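Local coordinates for malonyl CoA-acyl carrier protein transacylase (Burkholderia pseudomallei, PDB 3G87) that probably transfers the malonyl group from malonyl-CoA to the holo form of an acyl carrier protein, at residues Ala24-Asp27 with Leu32-Gln35; Glu138-Thr143 with Ala177-Asp182. One frame throughout, in Å; residues are numbered along the deposited sequence.

Contact 1: residues Ala24-Asp27 with Leu32-Gln35; sequences ALFD and LTAQ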
ATOM      1  N   ALA A  24     -11.626  -2.962 -19.153  1.00 22.60           N
ATOM      2  CA  ALA A  24     -12.874  -3.632 -19.393  1.00 23.06           C
ATOM      3  C   ALA A  24     -13.434  -4.327 -18.182  1.00 23.40           C
ATOM      4  O   ALA A  24     -14.565  -4.663 -18.157  1.00 23.26           O
ATOM      5  CB  ALA A  24     -12.737  -4.548 -20.510  1.00 24.19           C
ATOM      6  N   LEU A  25     -12.616  -4.486 -17.156  1.00 23.15           N
ATOM      7  CA  LEU A  25     -13.068  -4.955 -15.869  1.00 22.12           C
ATOM      8  C   LEU A  25     -14.223  -4.192 -15.297  1.00 21.48           C
ATOM      9  O   LEU A  25     -14.978  -4.747 -14.607  1.00 22.30           O
ATOM     10  CB  LEU A  25     -11.968  -4.902 -14.863  1.00 21.19           C
ATOM     11  CG  LEU A  25     -10.889  -5.965 -14.955  1.00 24.24           C
ATOM     12  CD1 LEU A  25      -9.772  -5.602 -14.049  1.00 20.05           C
ATOM     13  CD2 LEU A  25     -11.456  -7.307 -14.621  1.00 19.96           C
ATOM     14  N   PHE A  26     -14.331  -2.914 -15.568  1.00 19.94           N
ATOM     15  CA  PHE A  26     -15.413  -2.123 -15.030  1.00 20.32           C
ATOM     16  C   PHE A  26     -16.784  -2.527 -15.501  1.00 20.65           C
ATOM     17  O   PHE A  26     -17.667  -2.567 -14.760  1.00 21.95           O
ATOM     18  CB  PHE A  26     -15.204  -0.627 -15.274  1.00 19.09           C
ATOM     19  CG  PHE A  26     -14.199  -0.019 -14.377  1.00 17.70           C
ATOM     20  CD1 PHE A  26     -12.982   0.357 -14.835  1.00 14.58           C
ATOM     21  CD2 PHE A  26     -14.461   0.148 -13.074  1.00 13.88           C
ATOM     22  CE1 PHE A  26     -12.091   0.860 -13.996  1.00 15.95           C
ATOM     23  CE2 PHE A  26     -13.583   0.647 -12.292  1.00 11.64           C
ATOM     24  CZ  PHE A  26     -12.402   1.004 -12.729  1.00 12.55           C
ATOM     25  N   ASP A  27     -16.931  -2.773 -16.765  1.00 20.97           N
ATOM     26  CA  ASP A  27     -18.172  -3.275 -17.347  1.00 22.20           C
ATOM     27  C   ASP A  27     -18.368  -4.764 -17.051  1.00 22.81           C
ATOM     28  O   ASP A  27     -19.507  -5.183 -16.876  1.00 24.54           O
ATOM     29  CB  ASP A  27     -18.160  -3.102 -18.869  1.00 22.57           C
ATOM     30  CG  ASP A  27     -18.299  -1.651 -19.317  1.00 22.58           C
ATOM     31  OD1 ASP A  27     -18.945  -0.810 -18.633  1.00 21.33           O
ATOM     32  OD2 ASP A  27     -17.751  -1.382 -20.397  1.00 26.73           O
ATOM     33  N   LEU A  32     -20.618  -4.171  -9.253  1.00 21.09           N
ATOM     34  CA  LEU A  32     -19.614  -3.644  -8.339  1.00 20.76           C
ATOM     35  C   LEU A  32     -19.323  -2.195  -8.736  1.00 20.55           C
ATOM     36  O   LEU A  32     -19.373  -1.307  -7.891  1.00 21.29           O
ATOM     37  CB  LEU A  32     -18.346  -4.513  -8.376  1.00 20.57           C
ATOM     38  CG  LEU A  32     -18.254  -5.642  -7.342  1.00 22.17           C
ATOM     39  CD1 LEU A  32     -19.587  -6.250  -7.073  1.00 23.12           C
ATOM     40  CD2 LEU A  32     -17.268  -6.738  -7.682  1.00 18.14           C
ATOM     41  N   THR A  33     -19.109  -1.939 -10.034  1.00 19.64           N
ATOM     42  CA  THR A  33     -18.865  -0.573 -10.496  1.00 18.96           C
ATOM     43  C   THR A  33     -19.951   0.426 -10.094  1.00 19.60           C
ATOM     44  O   THR A  33     -19.638   1.507  -9.569  1.00 20.50           O
ATOM     45  CB  THR A  33     -18.599  -0.551 -11.979  1.00 18.63           C
ATOM     46  OG1 THR A  33     -17.451  -1.350 -12.248  1.00 17.43           O
ATOM     47  CG2 THR A  33     -18.317   0.845 -12.475  1.00 19.86           C
ATOM     48  N   ALA A  34     -21.219   0.073 -10.288  1.00 19.78           N
ATOM     49  CA  ALA A  34     -22.316   0.953  -9.880  1.00 20.47           C
ATOM     50  C   ALA A  34     -22.333   1.117  -8.374  1.00 21.13           C
ATOM     51  O   ALA A  34     -22.654   2.208  -7.895  1.00 21.41           O
ATOM     52  CB  ALA A  34     -23.670   0.435 -10.360  1.00 20.90           C
ATOM     53  N   GLN A  35     -22.011   0.047  -7.627  1.00 21.02           N
ATOM     54  CA  GLN A  35     -21.891   0.185  -6.182  1.00 21.76           C
ATOM     55  C   GLN A  35     -20.811   1.199  -5.812  1.00 21.54           C
ATOM     56  O   GLN A  35     -20.955   1.938  -4.838  1.00 21.36           O
ATOM     57  CB  GLN A  35     -21.541  -1.153  -5.487  1.00 22.27           C
ATOM     58  CG  GLN A  35     -22.633  -2.165  -5.540  1.00 24.44           C
ATOM     59  CD  GLN A  35     -22.210  -3.501  -4.954  1.00 28.24           C
ATOM     60  OE1 GLN A  35     -21.049  -3.723  -4.544  1.00 27.73           O
ATOM     61  NE2 GLN A  35     -23.166  -4.405  -4.894  1.00 29.43           N
TER
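A side-chain hydrogen bond ties two consecutive helices of the large α/β subdomain, the short helix 25-28 and the longer helix 30-40. Thr33 OG1 donates to the backbone O of Phe26 at 2.8 Å. The hydroxyl lies in the carbonyl plane and uses a lone pair of the oxygen, with a C=O...OG1 angle of 120°. The chain turns back between the helices, and the CA atoms of Phe26 and Thr33 come within 5.9 Å of each other. The two helices, joined by a tight turn, are part of the α/β subdomain of the acyltransferase fold and pack on helices 44-50 and 59-81. A second, weak hydrogen bond runs from the Thr33 hydroxyl to Phe29 O. Thr33 OG1 also lies at the edge of the Phe26 ring, near its plane, with OG1 3.4 Å from Phe26 CD2. The torsion of Thr33 (chi1 -60°) sets OG1 beside its own backbone N and CG2 anti to that N. The methyl then also reaches the ring, Thr33 CG2 standing 4.0 Å from Phe26 CD2. The Phe26 ring is buried against Ile44, Arg45 and Cys48 of helix 44-50 and against Val69 of helix 59-81. Thr33 shares Ile44 with it.

Contact 2: residues Glu138-Thr143 with Ala177-Asp182; sequences EQIERT and ALFQHD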
ATOM      1  N   GLU A 138      20.577   2.414   7.720  1.00 31.67           N
ATOM      2  CA  GLU A 138      21.551   3.012   8.557  1.00 32.52           C
ATOM      3  C   GLU A 138      22.292   4.162   7.919  1.00 31.00           C
ATOM      4  O   GLU A 138      22.590   5.097   8.573  1.00 32.34           O
ATOM      5  CB  GLU A 138      22.491   1.949   9.061  1.00 33.45           C
ATOM      6  CG  GLU A 138      21.953   1.234  10.263  1.00 37.28           C
ATOM      7  CD  GLU A 138      21.108   0.025   9.940  1.00 41.39           C
ATOM      8  OE1 GLU A 138      21.269  -0.565   8.870  1.00 42.20           O
ATOM      9  OE2 GLU A 138      20.290  -0.340  10.779  1.00 42.21           O
ATOM     10  N   GLN A 139      22.556   4.085   6.645  1.00 29.12           N
ATOM     11  CA  GLN A 139      23.150   5.187   5.948  1.00 28.65           C
ATOM     12  C   GLN A 139      22.148   6.374   5.946  1.00 28.04           C
ATOM     13  O   GLN A 139      22.488   7.495   6.162  1.00 26.89           O
ATOM     14  CB  GLN A 139      23.584   4.763   4.525  1.00 29.70           C
ATOM     15  CG  GLN A 139      24.667   3.656   4.447  1.00 32.44           C
ATOM     16  CD  GLN A 139      25.139   3.216   3.041  1.00 36.74           C
ATOM     17  OE1 GLN A 139      24.419   3.234   2.068  1.00 36.25           O
ATOM     18  NE2 GLN A 139      26.373   2.787   2.978  1.00 37.16           N
ATOM     19  N   ILE A 140      20.895   6.068   5.728  1.00 26.34           N
ATOM     20  CA  ILE A 140      19.851   7.044   5.526  1.00 25.51           C
ATOM     21  C   ILE A 140      19.631   7.795   6.830  1.00 24.99           C
ATOM     22  O   ILE A 140      19.701   9.028   6.861  1.00 24.18           O
ATOM     23  CB  ILE A 140      18.526   6.387   5.025  1.00 25.68           C
ATOM     24  CG1 ILE A 140      18.683   5.817   3.624  1.00 25.28           C
ATOM     25  CG2 ILE A 140      17.328   7.394   5.126  1.00 24.10           C
ATOM     26  CD1 ILE A 140      17.344   5.436   2.932  1.00 27.22           C
ATOM     27  N   GLU A 141      19.423   7.041   7.907  1.00 25.08           N
ATOM     28  CA  GLU A 141      19.161   7.620   9.213  1.00 26.09           C
ATOM     29  C   GLU A 141      20.291   8.463   9.713  1.00 25.83           C
ATOM     30  O   GLU A 141      20.033   9.520  10.264  1.00 26.44           O
ATOM     31  CB  GLU A 141      18.713   6.571  10.227  1.00 26.18           C
ATOM     32  CG  GLU A 141      17.358   5.958   9.835  1.00 28.94           C
ATOM     33  CD  GLU A 141      16.922   4.799  10.727  1.00 29.57           C
ATOM     34  OE1 GLU A 141      17.783   4.098  11.300  1.00 30.71           O
ATOM     35  OE2 GLU A 141      15.697   4.593  10.838  1.00 31.03           O
ATOM     36  N   ARG A 142      21.529   8.049   9.451  1.00 26.06           N
ATOM     37  CA  ARG A 142      22.726   8.810   9.867  1.00 26.04           C
ATOM     38  C   ARG A 142      22.770  10.102   9.079  1.00 25.43           C
ATOM     39  O   ARG A 142      22.926  11.201   9.641  1.00 26.58           O
ATOM     40  CB  ARG A 142      24.008   8.030   9.571  1.00 25.79           C
ATOM     41  CG  ARG A 142      25.264   8.558  10.282  1.00 28.74           C
ATOM     42  CD  ARG A 142      26.553   7.681  10.131  1.00 32.79           C
ATOM     43  NE  ARG A 142      26.697   7.083   8.802  1.00 38.75           N
ATOM     44  CZ  ARG A 142      26.873   7.756   7.654  1.00 44.62           C
ATOM     45  NH1 ARG A 142      26.950   9.095   7.618  1.00 42.49           N
ATOM     46  NH2 ARG A 142      26.958   7.067   6.505  1.00 47.88           N
ATOM     47  N   THR A 143      22.615   9.966   7.770  1.00 24.42           N
ATOM     48  CA  THR A 143      22.667  11.106   6.895  1.00 23.38           C
ATOM     49  C   THR A 143      21.617  12.134   7.291  1.00 22.42           C
ATOM     50  O   THR A 143      21.954  13.281   7.434  1.00 21.83           O
ATOM     51  CB  THR A 143      22.482  10.676   5.490  1.00 23.46           C
ATOM     52  OG1 THR A 143      23.619   9.890   5.139  1.00 24.65           O
ATOM     53  CG2 THR A 143      22.363  11.911   4.572  1.00 22.95           C
ATOM     54  N   ALA A 177      19.950  16.683  -2.285  1.00 27.70           N
ATOM     55  CA  ALA A 177      21.351  16.852  -2.346  1.00 28.53           C
ATOM     56  C   ALA A 177      22.122  15.813  -1.557  1.00 28.96           C
ATOM     57  O   ALA A 177      23.269  15.629  -1.816  1.00 28.81           O
ATOM     58  CB  ALA A 177      21.693  18.208  -1.885  1.00 28.74           C
ATOM     59  N   LEU A 178      21.498  15.143  -0.601  1.00 28.34           N
ATOM     60  CA  LEU A 178      22.242  14.233   0.245  1.00 29.66           C
ATOM     61  C   LEU A 178      22.268  12.828  -0.228  1.00 30.57           C
ATOM     62  O   LEU A 178      23.023  12.063   0.240  1.00 30.58           O
ATOM     63  CB  LEU A 178      21.754  14.259   1.675  1.00 29.08           C
ATOM     64  CG  LEU A 178      21.549  15.607   2.304  1.00 28.67           C
ATOM     65  CD1 LEU A 178      20.799  15.522   3.533  1.00 25.29           C
ATOM     66  CD2 LEU A 178      22.820  16.254   2.499  1.00 27.93           C
ATOM     67  N   PHE A 179      21.394  12.514  -1.156  1.00 32.79           N
ATOM     68  CA  PHE A 179      21.258  11.192  -1.675  1.00 35.17           C
ATOM     69  C   PHE A 179      21.482  11.136  -3.179  1.00 37.71           C
ATOM     70  O   PHE A 179      20.819  10.403  -3.870  1.00 38.43           O
ATOM     71  CB  PHE A 179      19.904  10.585  -1.294  1.00 34.39           C
ATOM     72  CG  PHE A 179      19.684  10.478   0.181  1.00 32.77           C
ATOM     73  CD1 PHE A 179      20.349   9.570   0.930  1.00 29.10           C
ATOM     74  CD2 PHE A 179      18.835  11.346   0.816  1.00 30.03           C
ATOM     75  CE1 PHE A 179      20.166   9.544   2.238  1.00 28.94           C
ATOM     76  CE2 PHE A 179      18.642  11.296   2.119  1.00 27.61           C
ATOM     77  CZ  PHE A 179      19.286  10.396   2.831  1.00 29.55           C
ATOM     78  N   GLN A 180      22.396  11.935  -3.687  1.00 39.94           N
ATOM     79  CA  GLN A 180      22.780  11.818  -5.074  1.00 42.85           C
ATOM     80  C   GLN A 180      24.258  11.769  -5.190  1.00 44.40           C
ATOM     81  O   GLN A 180      24.922  12.764  -5.271  1.00 44.52           O
ATOM     82  CB  GLN A 180      22.212  12.914  -5.902  1.00 42.83           C
ATOM     83  CG  GLN A 180      20.782  12.730  -6.144  1.00 45.59           C
ATOM     84  CD  GLN A 180      20.083  14.012  -6.325  1.00 49.64           C
ATOM     85  OE1 GLN A 180      18.892  14.080  -6.192  1.00 53.57           O
ATOM     86  NE2 GLN A 180      20.820  15.053  -6.600  1.00 49.19           N
ATOM     87  N   HIS A 181      24.757  10.562  -5.173  1.00 46.03           N
ATOM     88  CA  HIS A 181      26.138  10.347  -5.203  1.00 48.45           C
ATOM     89  C   HIS A 181      26.377   8.895  -5.204  1.00 49.16           C
ATOM     90  O   HIS A 181      25.604   8.161  -4.635  1.00 49.01           O
ATOM     91  CB  HIS A 181      26.742  10.904  -3.949  1.00 49.23           C
ATOM     92  CG  HIS A 181      26.431  10.110  -2.727  1.00 50.81           C
ATOM     93  ND1 HIS A 181      27.258   9.128  -2.249  1.00 52.00           N
ATOM     94  CD2 HIS A 181      25.387  10.167  -1.881  1.00 50.90           C
ATOM     95  CE1 HIS A 181      26.736   8.617  -1.157  1.00 53.01           C
ATOM     96  NE2 HIS A 181      25.602   9.233  -0.912  1.00 52.30           N
ATOM     97  N   ASP A 182      27.493   8.497  -5.815  1.00 49.94           N
ATOM     98  CA  ASP A 182      27.880   7.112  -5.991  1.00 49.81           C
ATOM     99  C   ASP A 182      26.774   6.263  -6.606  1.00 49.12           C
ATOM    100  O   ASP A 182      26.379   6.513  -7.696  1.00 49.08           O
ATOM    101  CB  ASP A 182      28.332   6.558  -4.677  1.00 50.42           C
ATOM    102  CG  ASP A 182      29.552   7.225  -4.183  1.00 53.82           C
ATOM    103  OD1 ASP A 182      29.491   7.908  -3.156  1.00 56.01           O
ATOM    104  OD2 ASP A 182      30.589   7.076  -4.830  1.00 56.87           O
TER
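The ferredoxin-like small subdomain of the acyltransferase fold holds this contact, where helix 137-146 meets the loop between helix 169-175 and strand 185-188. Both elements pack near the antiparallel sheet of the subdomain. The contact is apolar, and no hydrogen bond crosses it. Phe179 carries the loop side. The CE1-CZ part of its ring reaches the helix between Ile140 and Thr143, and the Phe179 and Thr143 side chains point at each other from the two sides. Phe179 CZ is 3.8 Å from Thr143 CG2. Nearly one helical turn earlier, Phe179 CE1 lies 4.1 Å from Ile140 CA and 4.2 Å from Ile140 CG1. Both Thr143 CG2 and Ile140 CA approach the ring obliquely.

The Thr143 methyl has a second neighbour, Leu178. Leu178 CB is 3.8 Å from Thr143 CG2, and the two side chains run antiparallel alongside each other. Leu178 CB also sits over one face of the adjacent Phe179 ring, 4.2 Å above its plane and displaced from the ring centre. Ile140 and Phe179 both touch Ile132 of strand 127-133. Phe179 also packs on Tyr186 of strand 185-188.

The rotation of Thr143 separates its polar and apolar branches. A chi1 of -66° puts OG1 beside the backbone N and CG2 anti to it, and CG2 is given to the loop. OG1 turns back onto its own helix and donates to Gln139 O. That oxygen accepts two bonds, the second from Thr143 N, and the donors reach it from opposite faces of its plane. The bond from Thr143 OG1 to Gln139 O measures 2.8 Å, with OG1 tilted 32° from the carbonyl plane of Gln139.

Overall arrangement
Contact 1 and contact 2 lie in different subdomains of the one acyltransferase chain, on opposite sides of its centre. Their centres are about 45 Å apart, and their nearest atoms are about 34 Å apart. Both segments of contact 1 come earlier in the sequence than those of contact 2. Residues 24-27 and 32-35 belong to the large subdomain with the parallel sheet, and residues 138-143 and 177-182 to the small one with the antiparallel sheet. The centres of contacts 1 and 2 are about 22 Å and about 25 Å from the chain centre. The probable GxSxG nucleophile elbow lies at the end of strand 87-90, and neither contact includes it. Contact 1 joins helices next to each other in sequence, whereas contact 2 bridges 33 intervening residues.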